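ATP-dependent DNA helicase (Mycobacterium smegmatis, PDB 5V9X) uses the energy of ATP hydrolysis to unwind RNA:DNA hybrids, tracking in the 3'-to-5' direction along a single DNA strand. Local coordinates at residues L205-E210 against D484-S489; L464-V469 against R786-P791; V477-W482 against G530-R535; T503-S508 against L523-D528. All coordinates share one frame; numbering follows the deposited sequence.

Contact 1 of 4, residues L205-E210 against D484-S489; sequences LALSLE and DAVRRS
The carbonyl O of Val486 takes two hydrogen bonds from Ser489, and both residues touch Leu207 across the contact. Ser489 OG lies 2.5 Å from Val486 O, in the carbonyl plane, and Ser489 N adds a second bond as the helix ends. The contact joins two domains: helix 200-213 belongs to the first RecA-like helicase domain, whereas helix 479-488 is a helix of the winged-helix domain. The short helical segments approach to 9.0 Å between axes and run closer to antiparallel than parallel, at 128°.

Packing is close along one side of helix 200-213. Ala206 CB meets Ser489 CB at 4.1 Å. The CD2 branch of Leu207 reaches between Ser489 OG, 3.7 Å away, and Val486 CG2; its other neighbours include Val463 and His467 of helix 461-471. One helical turn after Ala206, Glu210 lays its aliphatic stem on the last turn of helix 479-488, with CG 3.7 Å from Ala485 O. A turn about the CB-CG bond (chi2 -60°) then carries the carboxylate over to Arg488 CB.

The two oxygens of this carboxylate serve different arginines. OE1 makes a salt bridge with Arg222, its stronger partner and a residue of the helicase domain itself. With both oxygens engaged the carboxylate is probably held in its rotation, and the arginines would offset its charge in a buried setting. OE2 lies at the edge of the Arg488 guanidinium, near its plane, in a long salt bridge of 3.6 Å to Arg488 NE, while Asp484 O sits over one face of that guanidinium.

Contact 2 of 4, residues L464-V469 against R786-P791; sequences LAQHTV and RALLLP
Gln466 of helix 461-471, a helix of the winged-helix domain, gives the one hydrogen bond across the contact to the chain that ends helix 774-786: NE2 to Arg786 O, at 2.9 Å and nearly straight (164°). The acceptor lies close to the plane of the Gln466 amide, and the fully extended glutamine chain, with CG anti to the backbone N (chi1 178°), carries the amide out to it. NE2 also bonds to Gly547 O, and OE1 accepts from His204. Arg786 sends its own charge elsewhere, into a salt bridge with Asp462.

Apolar packing is built from small or branched groups. Ala465 CB meets Ala787 CB at 3.9 Å. Farther along, Leu788 directs CD1 at the branch point of Val469, 4.0 Å from its CB, and the same methyl touches Gln466 CG. Leu788 has positive phi (65°) and closes a Schellman motif, so the turn that ends helix 774-786 itself supplies this methyl.

A carbonyl at the end of a helix, where the regular pattern of backbone bonds runs out, is thus satisfied by a buried side-chain amide whose other polar positions are bonded to two further parts of the chain.

Contact 3 of 4, residues V477-W482 against G530-R535; sequences VDADAW and GTLTAR
Strand 477-478 is the first strand of the winged helix, and it pairs antiparallel with strand 531-534, the central strand of a three-stranded sheet in which strands 523-526 and 531-534 form the wing hairpin. Val477 and Leu532 form a hydrogen-bonded pair: Leu532 N bonds to Val477 O at 3.1 Å, and Val477 N returns the bond to Leu532 O at 3.2 Å. Asp478 and Thr531 follow as a non-hydrogen-bonded pair, with Thr531 CA making a CA-H...O contact to Val477 O. A third backbone bond comes from the helix start, Ala479 N donating to Gly530 O at 2.7 Å and 169°.

On the face that carries Val477 and Leu532 the two side chains lie next to each other and point the same way, with Val477 CG1 3.9 Å from Leu532 CD1. Val477 sets CG1 between its backbone N and carbonyl carbon (chi1 79°), the branch that meets Leu532. Ala479 CB adds to this patch at 4.3 Å from Leu532 CD1, and Tyr525 of strand 523-526 packs on both residues.

Gly530, with positive phi, and Thr531 together face Asp526 in a G1 beta bulge. Asp478 takes the N-cap position of helix 479-488. A short strand between two helices, paired with the last strand of the hairpin, is the arrangement of winged helix-turn-helix domains.

Contact 4 of 4, residues T503-S508 against L523-D528; sequences TLDLLS and LVYDRD
Leu507 and Leu523 form the tightly packed end of this contact, between helix 497-508 of the winged-helix domain and strand 523-526 of its wing. Their side chains run alongside each other, CD1 to CD1 at 4.0 Å, and Thr468 of helix 461-471 packs on both. Here too the backbones join: Leu523 N bonds to Leu507 O at 3.0 Å, so the first residue of the strand is tied to the last turn of the helix. Leu504 extends the apolar layer, its CD1 3.8 Å from Tyr525 CZ in an oblique approach to the ring. Tyr525 swings CG to the side opposite its amide N (chi1 -164°), which carries the ring along the helix to bond through OH to Glu501.

Ser508, partly exposed, makes weaker links. Its OG receives a weak, bent bond from Tyr525 N at 3.1 Å and gives a long, weak one to Leu523 O.

The outer side is looser. Arg527, exposed to solvent, runs past the ring with its CG over one face of Tyr525, and its guanidinium lies near Asp505; that pair is modelled too close for its geometry to be trusted.

Attachment of the wing to the helix thus rests chiefly on leucine and tyrosine packing and one sound backbone bond between the two segments.

Helix 461-471 is the hub. Its Thr468 in contact 2 bonds through OG1 to Trp482 NE1 of contact 3 at 2.9 Å and packs on Leu504 of contact 4, while Leu464 presses on Val486 of contact 1. Contacts 3 and 4, with centres 8 Å apart, share one sheet, where Thr533 O lies 2.8 Å from Val524 N. Contacts 1 and 2 hold this winged-helix domain to its neighbours, the first helicase domain and the C-terminal region. Contact 2 comes nearest the bound DNA strand, about 8 Å between nearest atoms, against about 11 Å for contact 1, 12 Å for contact 3 and 15 Å for contact 4. Contacts 2 to 4 contribute no residue to the AMP-PNP pocket.

Contact 1 of 4, residues L205-E210 against D484-S489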
loop_
_atom_site.group_PDB
_atom_site.type_symbol
_atom_site.label_atom_id
_atom_site.label_comp_id
_atom_site.label_asym_id
_atom_site.label_seq_id
_atom_site.Cartn_x
_atom_site.Cartn_y
_atom_site.Cartn_z
ATOM N N LEU A 205 -13.844 -0.319 3.339
ATOM C CA LEU A 205 -13.941 -0.388 4.794
ATOM C C LEU A 205 -14.812 0.734 5.350
ATOM O O LEU A 205 -15.554 0.528 6.318
ATOM C CB LEU A 205 -12.544 -0.341 5.413
ATOM C CG LEU A 205 -12.431 -0.191 6.935
ATOM C CD1 LEU A 205 -13.246 -1.254 7.663
ATOM C CD2 LEU A 205 -10.967 -0.247 7.367
ATOM N N ALA A 206 -14.737 1.926 4.751
ATOM C CA ALA A 206 -15.539 3.047 5.228
ATOM C C ALA A 206 -17.030 2.745 5.130
ATOM O O ALA A 206 -17.808 3.125 6.011
ATOM C CB ALA A 206 -15.196 4.311 4.442
ATOM N N LEU A 207 -17.446 2.054 4.066
ATOM C CA LEU A 207 -18.858 1.726 3.906
ATOM C C LEU A 207 -19.275 0.568 4.805
ATOM O O LEU A 207 -20.389 0.570 5.341
ATOM C CB LEU A 207 -19.162 1.407 2.442
ATOM C CG LEU A 207 -19.165 2.605 1.493
ATOM C CD1 LEU A 207 -19.497 2.167 0.077
ATOM C CD2 LEU A 207 -20.147 3.663 1.972
ATOM N N SER A 208 -18.405 -0.433 4.972
ATOM C CA SER A 208 -18.699 -1.521 5.900
ATOM C C SER A 208 -19.005 -0.985 7.292
ATOM O O SER A 208 -19.962 -1.423 7.941
ATOM C CB SER A 208 -17.525 -2.502 5.954
ATOM O OG SER A 208 -17.409 -3.240 4.750
ATOM N N LEU A 209 -18.209 -0.017 7.759
ATOM C CA LEU A 209 -18.418 0.539 9.090
ATOM C C LEU A 209 -19.732 1.309 9.186
ATOM O O LEU A 209 -20.377 1.296 10.242
ATOM C CB LEU A 209 -17.243 1.438 9.472
ATOM C CG LEU A 209 -15.889 0.738 9.622
ATOM C CD1 LEU A 209 -14.797 1.736 9.992
ATOM C CD2 LEU A 209 -15.966 -0.389 10.649
ATOM N N GLU A 210 -20.148 1.983 8.110
ATOM C CA GLU A 210 -21.438 2.667 8.139
ATOM C C GLU A 210 -22.589 1.670 8.113
ATOM O O GLU A 210 -23.618 1.883 8.766
ATOM C CB GLU A 210 -21.549 3.648 6.972
ATOM C CG GLU A 210 -20.700 4.903 7.122
ATOM C CD GLU A 210 -21.065 5.726 8.350
ATOM O OE1 GLU A 210 -20.157 6.363 8.929
ATOM O OE2 GLU A 210 -22.255 5.740 8.736
ATOM N N ASP A 484 -28.236 8.070 2.605
ATOM C CA ASP A 484 -27.911 8.780 3.840
ATOM C C ASP A 484 -26.715 8.152 4.542
ATOM O O ASP A 484 -25.882 8.862 5.118
ATOM C CB ASP A 484 -29.122 8.798 4.773
ATOM C CG ASP A 484 -30.266 9.630 4.230
ATOM O OD1 ASP A 484 -29.999 10.643 3.548
ATOM O OD2 ASP A 484 -31.435 9.271 4.488
ATOM N N ALA A 485 -26.617 6.821 4.514
ATOM C CA ALA A 485 -25.488 6.151 5.151
ATOM C C ALA A 485 -24.213 6.326 4.336
ATOM O O ALA A 485 -23.130 6.521 4.900
ATOM C CB ALA A 485 -25.801 4.668 5.344
ATOM N N VAL A 486 -24.327 6.264 3.007
ATOM C CA VAL A 486 -23.162 6.403 2.139
ATOM C C VAL A 486 -22.491 7.755 2.350
ATOM O O VAL A 486 -21.259 7.845 2.442
ATOM C CB VAL A 486 -23.578 6.189 0.671
ATOM C CG1 VAL A 486 -22.561 6.785 -0.271
ATOM C CG2 VAL A 486 -23.743 4.709 0.388
ATOM N N ARG A 487 -23.285 8.825 2.448
ATOM C CA ARG A 487 -22.718 10.154 2.637
ATOM C C ARG A 487 -22.102 10.343 4.017
ATOM O O ARG A 487 -21.330 11.289 4.208
ATOM C CB ARG A 487 -23.778 11.228 2.404
ATOM C CG ARG A 487 -24.137 11.450 0.947
ATOM C CD ARG A 487 -24.702 12.845 0.748
ATOM N NE ARG A 487 -23.789 13.706 -0.000
ATOM C CZ ARG A 487 -23.868 15.032 -0.023
ATOM N NH1 ARG A 487 -24.812 15.654 0.670
ATOM N NH2 ARG A 487 -23.000 15.739 -0.733
ATOM N N ARG A 488 -22.431 9.482 4.985
ATOM C CA ARG A 488 -21.814 9.606 6.302
ATOM C C ARG A 488 -20.361 9.145 6.283
ATOM O O ARG A 488 -19.558 9.594 7.109
ATOM C CB ARG A 488 -22.619 8.825 7.342
ATOM C CG ARG A 488 -23.821 9.589 7.877
ATOM C CD ARG A 488 -24.452 8.904 9.080
ATOM N NE ARG A 488 -25.255 7.744 8.704
ATOM C CZ ARG A 488 -26.561 7.788 8.462
ATOM N NH1 ARG A 488 -27.216 8.937 8.556
ATOM N NH2 ARG A 488 -27.213 6.684 8.125
ATOM N N SER A 489 -20.004 8.266 5.351
ATOM C CA SER A 489 -18.615 7.871 5.188
ATOM C C SER A 489 -17.796 9.037 4.634
ATOM O O SER A 489 -18.329 10.047 4.166
ATOM C CB SER A 489 -18.506 6.659 4.265
ATOM O OG SER A 489 -18.940 6.976 2.952
#

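Contact 2 of 4, residues L464-V469 against R786-P791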
loop_
_atom_site.group_PDB
_atom_site.type_symbol
_atom_site.label_atom_id
_atom_site.label_comp_id
_atom_site.label_asym_id
_atom_site.label_seq_id
_atom_site.Cartn_x
_atom_site.Cartn_y
_atom_site.Cartn_z
ATOM N N LEU A 464 -19.016 1.752 -4.287
ATOM C CA LEU A 464 -20.418 1.942 -3.924
ATOM C C LEU A 464 -21.297 0.857 -4.534
ATOM O O LEU A 464 -22.134 0.260 -3.846
ATOM C CB LEU A 464 -20.886 3.327 -4.374
ATOM C CG LEU A 464 -22.392 3.602 -4.337
ATOM C CD1 LEU A 464 -22.911 3.604 -2.909
ATOM C CD2 LEU A 464 -22.723 4.915 -5.033
ATOM N N ALA A 465 -21.116 0.587 -5.830
ATOM C CA ALA A 465 -21.941 -0.407 -6.511
ATOM C C ALA A 465 -21.825 -1.775 -5.851
ATOM O O ALA A 465 -22.823 -2.491 -5.709
ATOM C CB ALA A 465 -21.552 -0.488 -7.987
ATOM N N GLN A 466 -20.615 -2.153 -5.433
ATOM C CA GLN A 466 -20.428 -3.450 -4.790
ATOM C C GLN A 466 -21.188 -3.521 -3.471
ATOM O O GLN A 466 -21.919 -4.486 -3.216
ATOM C CB GLN A 466 -18.938 -3.719 -4.573
ATOM C CG GLN A 466 -18.651 -5.032 -3.862
ATOM C CD GLN A 466 -17.168 -5.302 -3.698
ATOM O OE1 GLN A 466 -16.718 -5.736 -2.636
ATOM N NE2 GLN A 466 -16.400 -5.054 -4.755
ATOM N N HIS A 467 -21.030 -2.504 -2.616
ATOM C CA HIS A 467 -21.775 -2.472 -1.362
ATOM C C HIS A 467 -23.276 -2.434 -1.616
ATOM O O HIS A 467 -24.054 -3.026 -0.861
ATOM C CB HIS A 467 -21.344 -1.271 -0.519
ATOM C CG HIS A 467 -20.147 -1.531 0.342
ATOM N ND1 HIS A 467 -20.248 -1.874 1.673
ATOM C CD2 HIS A 467 -18.823 -1.500 0.063
ATOM C CE1 HIS A 467 -19.039 -2.045 2.177
ATOM N NE2 HIS A 467 -18.155 -1.824 1.220
ATOM N N THR A 468 -23.698 -1.750 -2.684
ATOM C CA THR A 468 -25.124 -1.639 -2.976
ATOM C C THR A 468 -25.740 -3.005 -3.251
ATOM O O THR A 468 -26.872 -3.278 -2.835
ATOM C CB THR A 468 -25.347 -0.699 -4.160
ATOM O OG1 THR A 468 -24.804 0.593 -3.858
ATOM C CG2 THR A 468 -26.829 -0.554 -4.448
ATOM N N VAL A 469 -25.011 -3.880 -3.947
ATOM C CA VAL A 469 -25.481 -5.249 -4.118
ATOM C C VAL A 469 -25.488 -5.977 -2.780
ATOM O O VAL A 469 -26.400 -6.760 -2.487
ATOM C CB VAL A 469 -24.622 -5.989 -5.161
ATOM C CG1 VAL A 469 -25.085 -7.435 -5.309
ATOM C CG2 VAL A 469 -24.673 -5.272 -6.500
ATOM N N ARG A 786 -15.013 -4.986 -10.050
ATOM C CA ARG A 786 -15.278 -4.606 -8.665
ATOM C C ARG A 786 -16.731 -4.186 -8.472
ATOM O O ARG A 786 -17.319 -4.446 -7.415
ATOM C CB ARG A 786 -14.325 -3.482 -8.242
ATOM C CG ARG A 786 -14.400 -3.113 -6.766
ATOM C CD ARG A 786 -13.271 -2.175 -6.350
ATOM N NE ARG A 786 -12.551 -1.616 -7.490
ATOM C CZ ARG A 786 -11.239 -1.727 -7.676
ATOM N NH1 ARG A 786 -10.494 -2.367 -6.787
ATOM N NH2 ARG A 786 -10.664 -1.188 -8.744
ATOM N N ALA A 787 -17.329 -3.551 -9.484
ATOM C CA ALA A 787 -18.740 -3.187 -9.441
ATOM C C ALA A 787 -19.670 -4.378 -9.653
ATOM O O ALA A 787 -20.891 -4.188 -9.628
ATOM C CB ALA A 787 -19.039 -2.109 -10.486
ATOM N N LEU A 788 -19.125 -5.579 -9.871
ATOM C CA LEU A 788 -19.897 -6.810 -10.036
ATOM C C LEU A 788 -20.771 -6.788 -11.289
ATOM O O LEU A 788 -21.877 -7.332 -11.290
ATOM C CB LEU A 788 -20.756 -7.102 -8.797
ATOM C CG LEU A 788 -20.034 -7.122 -7.450
ATOM C CD1 LEU A 788 -21.034 -7.224 -6.305
ATOM C CD2 LEU A 788 -19.041 -8.267 -7.404
ATOM N N LEU A 789 -20.282 -6.173 -12.366
ATOM C CA LEU A 789 -21.054 -6.038 -13.594
ATOM C C LEU A 789 -20.620 -6.989 -14.701
ATOM O O LEU A 789 -21.404 -7.228 -15.627
ATOM C CB LEU A 789 -20.963 -4.601 -14.119
ATOM C CG LEU A 789 -21.510 -3.522 -13.188
ATOM C CD1 LEU A 789 -21.295 -2.159 -13.801
ATOM C CD2 LEU A 789 -22.985 -3.753 -12.908
ATOM N N LEU A 790 -19.403 -7.523 -14.636
ATOM C CA LEU A 790 -18.931 -8.432 -15.671
ATOM C C LEU A 790 -19.555 -9.813 -15.493
ATOM O O LEU A 790 -19.653 -10.308 -14.368
ATOM C CB LEU A 790 -17.412 -8.555 -15.633
ATOM C CG LEU A 790 -16.579 -7.342 -16.042
ATOM C CD1 LEU A 790 -15.100 -7.685 -15.974
ATOM C CD2 LEU A 790 -16.967 -6.878 -17.435
ATOM N N PRO A 791 -19.981 -10.455 -16.580
ATOM C CA PRO A 791 -20.452 -11.843 -16.475
ATOM C C PRO A 791 -19.292 -12.774 -16.151
ATOM O O PRO A 791 -18.233 -12.709 -16.778
ATOM C CB PRO A 791 -21.043 -12.126 -17.862
ATOM C CG PRO A 791 -20.352 -11.165 -18.770
ATOM C CD PRO A 791 -20.083 -9.933 -17.954
#

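Contact 3 of 4, residues V477-W482 against G530-R535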
loop_
_atom_site.group_PDB
_atom_site.type_symbol
_atom_site.label_atom_id
_atom_site.label_comp_id
_atom_site.label_asym_id
_atom_site.label_seq_id
_atom_site.Cartn_x
_atom_site.Cartn_y
_atom_site.Cartn_z
ATOM N N VAL A 477 -33.743 -2.589 0.670
ATOM C CA VAL A 477 -33.184 -1.398 1.299
ATOM C C VAL A 477 -33.850 -0.159 0.715
ATOM O O VAL A 477 -34.248 -0.126 -0.455
ATOM C CB VAL A 477 -31.648 -1.340 1.137
ATOM C CG1 VAL A 477 -31.256 -0.859 -0.256
ATOM C CG2 VAL A 477 -31.025 -0.467 2.217
ATOM N N ASP A 478 -33.992 0.859 1.560
ATOM C CA ASP A 478 -34.519 2.148 1.134
ATOM C C ASP A 478 -33.411 2.927 0.437
ATOM O O ASP A 478 -32.338 3.138 1.016
ATOM C CB ASP A 478 -35.058 2.922 2.336
ATOM C CG ASP A 478 -35.807 4.180 1.938
ATOM O OD1 ASP A 478 -36.167 4.313 0.749
ATOM O OD2 ASP A 478 -36.033 5.040 2.815
ATOM N N ALA A 479 -33.664 3.346 -0.807
ATOM C CA ALA A 479 -32.651 4.079 -1.562
ATOM C C ALA A 479 -32.235 5.357 -0.846
ATOM O O ALA A 479 -31.061 5.744 -0.897
ATOM C CB ALA A 479 -33.167 4.396 -2.965
ATOM N N ASP A 480 -33.175 6.018 -0.167
ATOM C CA ASP A 480 -32.834 7.218 0.589
ATOM C C ASP A 480 -31.932 6.883 1.770
ATOM O O ASP A 480 -30.924 7.560 2.005
ATOM C CB ASP A 480 -34.106 7.919 1.067
ATOM C CG ASP A 480 -34.861 8.592 -0.062
ATOM O OD1 ASP A 480 -34.209 9.037 -1.030
ATOM O OD2 ASP A 480 -36.105 8.679 0.020
ATOM N N ALA A 481 -32.283 5.838 2.528
ATOM C CA ALA A 481 -31.490 5.468 3.696
ATOM C C ALA A 481 -30.092 5.016 3.293
ATOM O O ALA A 481 -29.108 5.339 3.969
ATOM C CB ALA A 481 -32.203 4.373 4.489
ATOM N N TRP A 482 -29.986 4.262 2.196
ATOM C CA TRP A 482 -28.673 3.846 1.717
ATOM C C TRP A 482 -27.845 5.049 1.281
ATOM O O TRP A 482 -26.631 5.089 1.506
ATOM C CB TRP A 482 -28.829 2.837 0.578
ATOM C CG TRP A 482 -27.536 2.332 -0.018
ATOM C CD1 TRP A 482 -27.239 2.224 -1.346
ATOM C CD2 TRP A 482 -26.375 1.867 0.690
ATOM N NE1 TRP A 482 -25.972 1.722 -1.512
ATOM C CE2 TRP A 482 -25.418 1.496 -0.278
ATOM C CE3 TRP A 482 -26.050 1.730 2.044
ATOM C CZ2 TRP A 482 -24.162 0.998 0.066
ATOM C CZ3 TRP A 482 -24.802 1.236 2.382
ATOM C CH2 TRP A 482 -23.874 0.877 1.396
ATOM N N GLY A 530 -38.876 3.588 -4.104
ATOM C CA GLY A 530 -37.522 3.857 -3.666
ATOM C C GLY A 530 -36.828 2.653 -3.078
ATOM O O GLY A 530 -35.947 2.806 -2.228
ATOM N N THR A 531 -37.197 1.452 -3.516
ATOM C CA THR A 531 -36.730 0.207 -2.923
ATOM C C THR A 531 -35.848 -0.553 -3.905
ATOM O O THR A 531 -36.162 -0.649 -5.095
ATOM C CB THR A 531 -37.916 -0.670 -2.499
ATOM O OG1 THR A 531 -38.595 -0.060 -1.394
ATOM C CG2 THR A 531 -37.455 -2.064 -2.096
ATOM N N LEU A 532 -34.741 -1.087 -3.394
ATOM C CA LEU A 532 -33.858 -1.969 -4.143
ATOM C C LEU A 532 -33.972 -3.379 -3.584
ATOM O O LEU A 532 -33.818 -3.585 -2.376
ATOM C CB LEU A 532 -32.405 -1.494 -4.065
ATOM C CG LEU A 532 -32.050 -0.174 -4.747
ATOM C CD1 LEU A 532 -31.154 0.655 -3.845
ATOM C CD2 LEU A 532 -31.370 -0.439 -6.081
ATOM N N THR A 533 -34.246 -4.343 -4.459
ATOM C CA THR A 533 -34.259 -5.750 -4.093
ATOM C C THR A 533 -33.224 -6.500 -4.920
ATOM O O THR A 533 -32.825 -6.063 -6.003
ATOM C CB THR A 533 -35.645 -6.378 -4.290
ATOM O OG1 THR A 533 -36.143 -6.054 -5.594
ATOM C CG2 THR A 533 -36.615 -5.874 -3.231
ATOM N N ALA A 534 -32.794 -7.640 -4.394
ATOM C CA ALA A 534 -31.749 -8.431 -5.024
ATOM C C ALA A 534 -32.344 -9.427 -6.009
ATOM O O ALA A 534 -33.430 -9.973 -5.787
ATOM C CB ALA A 534 -30.928 -9.173 -3.968
ATOM N N ARG A 535 -31.631 -9.649 -7.099
ATOM C CA ARG A 535 -31.935 -10.738 -8.010
ATOM C C ARG A 535 -31.232 -12.003 -7.542
ATOM O O ARG A 535 -30.267 -11.935 -6.776
ATOM C CB ARG A 535 -31.498 -10.371 -9.426
ATOM C CG ARG A 535 -32.098 -9.073 -9.926
ATOM C CD ARG A 535 -32.003 -8.977 -11.432
ATOM N NE ARG A 535 -32.236 -7.618 -11.905
ATOM C CZ ARG A 535 -32.207 -7.260 -13.183
ATOM N NH1 ARG A 535 -31.959 -8.164 -14.121
ATOM N NH2 ARG A 535 -32.426 -5.999 -13.524
#

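Contact 4 of 4, residues T503-S508 against L523-D528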
loop_
_atom_site.group_PDB
_atom_site.type_symbol
_atom_site.label_atom_id
_atom_site.label_comp_id
_atom_site.label_asym_id
_atom_site.label_seq_id
_atom_site.Cartn_x
_atom_site.Cartn_y
_atom_site.Cartn_z
ATOM N N THR A 503 -25.548 5.135 -10.502
ATOM C CA THR A 503 -25.004 3.827 -10.154
ATOM C C THR A 503 -26.116 2.800 -9.959
ATOM O O THR A 503 -25.991 1.651 -10.401
ATOM C CB THR A 503 -24.142 3.932 -8.895
ATOM O OG1 THR A 503 -23.011 4.774 -9.156
ATOM C CG2 THR A 503 -23.655 2.559 -8.462
ATOM N N LEU A 504 -27.214 3.196 -9.308
ATOM C CA LEU A 504 -28.322 2.269 -9.100
ATOM C C LEU A 504 -28.963 1.869 -10.424
ATOM O O LEU A 504 -29.403 0.725 -10.587
ATOM C CB LEU A 504 -29.368 2.888 -8.172
ATOM C CG LEU A 504 -28.920 3.372 -6.792
ATOM C CD1 LEU A 504 -30.132 3.691 -5.934
ATOM C CD2 LEU A 504 -28.038 2.344 -6.110
ATOM N N ASP A 505 -29.030 2.800 -11.378
ATOM C CA ASP A 505 -29.576 2.481 -12.694
ATOM C C ASP A 505 -28.767 1.382 -13.363
ATOM O O ASP A 505 -29.326 0.415 -13.895
ATOM C CB ASP A 505 -29.598 3.729 -13.577
ATOM C CG ASP A 505 -30.440 4.836 -12.997
ATOM O OD1 ASP A 505 -31.339 4.530 -12.186
ATOM O OD2 ASP A 505 -30.205 6.011 -13.349
ATOM N N LEU A 506 -27.441 1.523 -13.351
ATOM C CA LEU A 506 -26.580 0.528 -13.979
ATOM C C LEU A 506 -26.750 -0.836 -13.323
ATOM O O LEU A 506 -26.817 -1.861 -14.012
ATOM C CB LEU A 506 -25.128 0.995 -13.908
ATOM C CG LEU A 506 -24.060 0.143 -14.586
ATOM C CD1 LEU A 506 -24.523 -0.290 -15.966
ATOM C CD2 LEU A 506 -22.776 0.945 -14.677
ATOM N N LEU A 507 -26.837 -0.867 -11.992
ATOM C CA LEU A 507 -27.063 -2.122 -11.284
ATOM C C LEU A 507 -28.449 -2.693 -11.541
ATOM O O LEU A 507 -28.661 -3.891 -11.322
ATOM C CB LEU A 507 -26.860 -1.923 -9.782
ATOM C CG LEU A 507 -25.429 -1.680 -9.306
ATOM C CD1 LEU A 507 -25.412 -1.338 -7.826
ATOM C CD2 LEU A 507 -24.571 -2.902 -9.581
ATOM N N SER A 508 -29.395 -1.873 -12.002
ATOM C CA SER A 508 -30.775 -2.303 -12.194
ATOM C C SER A 508 -31.150 -2.334 -13.672
ATOM O O SER A 508 -31.350 -3.414 -14.233
ATOM C CB SER A 508 -31.724 -1.399 -11.404
ATOM O OG SER A 508 -33.072 -1.797 -11.587
ATOM N N LEU A 523 -29.614 -5.958 -9.404
ATOM C CA LEU A 523 -30.641 -5.456 -8.505
ATOM C C LEU A 523 -31.865 -5.043 -9.309
ATOM O O LEU A 523 -31.801 -4.842 -10.525
ATOM C CB LEU A 523 -30.132 -4.270 -7.676
ATOM C CG LEU A 523 -28.967 -4.539 -6.725
ATOM C CD1 LEU A 523 -28.508 -3.244 -6.083
ATOM C CD2 LEU A 523 -29.362 -5.555 -5.665
ATOM N N VAL A 524 -32.990 -4.928 -8.610
ATOM C CA VAL A 524 -34.234 -4.428 -9.179
ATOM C C VAL A 524 -34.624 -3.175 -8.409
ATOM O O VAL A 524 -34.669 -3.188 -7.173
ATOM C CB VAL A 524 -35.352 -5.485 -9.130
ATOM C CG1 VAL A 524 -36.653 -4.908 -9.662
ATOM C CG2 VAL A 524 -34.950 -6.717 -9.928
ATOM N N TYR A 525 -34.900 -2.096 -9.138
ATOM C CA TYR A 525 -35.113 -0.775 -8.560
ATOM C C TYR A 525 -36.572 -0.375 -8.741
ATOM O O TYR A 525 -37.073 -0.335 -9.869
ATOM C CB TYR A 525 -34.184 0.248 -9.218
ATOM C CG TYR A 525 -34.028 1.556 -8.471
ATOM C CD1 TYR A 525 -34.572 1.735 -7.205
ATOM C CD2 TYR A 525 -33.336 2.617 -9.041
ATOM C CE1 TYR A 525 -34.428 2.936 -6.528
ATOM C CE2 TYR A 525 -33.188 3.819 -8.373
ATOM C CZ TYR A 525 -33.735 3.974 -7.118
ATOM O OH TYR A 525 -33.586 5.170 -6.451
ATOM N N ASP A 526 -37.246 -0.082 -7.632
ATOM C CA ASP A 526 -38.625 0.401 -7.631
ATOM C C ASP A 526 -38.581 1.888 -7.299
ATOM O O ASP A 526 -38.537 2.267 -6.125
ATOM C CB ASP A 526 -39.480 -0.367 -6.628
ATOM C CG ASP A 526 -40.964 -0.084 -6.785
ATOM O OD1 ASP A 526 -41.709 -1.011 -7.167
ATOM O OD2 ASP A 526 -41.385 1.068 -6.545
ATOM N N ARG A 527 -38.603 2.731 -8.334
ATOM C CA ARG A 527 -38.439 4.166 -8.119
ATOM C C ARG A 527 -39.680 4.801 -7.505
ATOM O O ARG A 527 -39.569 5.808 -6.795
ATOM C CB ARG A 527 -38.082 4.849 -9.435
ATOM C CG ARG A 527 -36.697 4.496 -9.927
ATOM C CD ARG A 527 -36.499 4.907 -11.369
ATOM N NE ARG A 527 -35.086 4.935 -11.722
ATOM C CZ ARG A 527 -34.288 5.972 -11.491
ATOM N NH1 ARG A 527 -34.769 7.061 -10.908
ATOM N NH2 ARG A 527 -33.014 5.922 -11.839
ATOM N N ASP A 528 -40.866 4.243 -7.766
ATOM C CA ASP A 528 -42.067 4.741 -7.104
ATOM C C ASP A 528 -41.974 4.553 -5.594
ATOM O O ASP A 528 -42.368 5.438 -4.824
ATOM C CB ASP A 528 -43.307 4.037 -7.658
ATOM C CG ASP A 528 -43.521 4.303 -9.138
ATOM O OD1 ASP A 528 -42.923 5.262 -9.669
ATOM O OD2 ASP A 528 -44.297 3.554 -9.769
#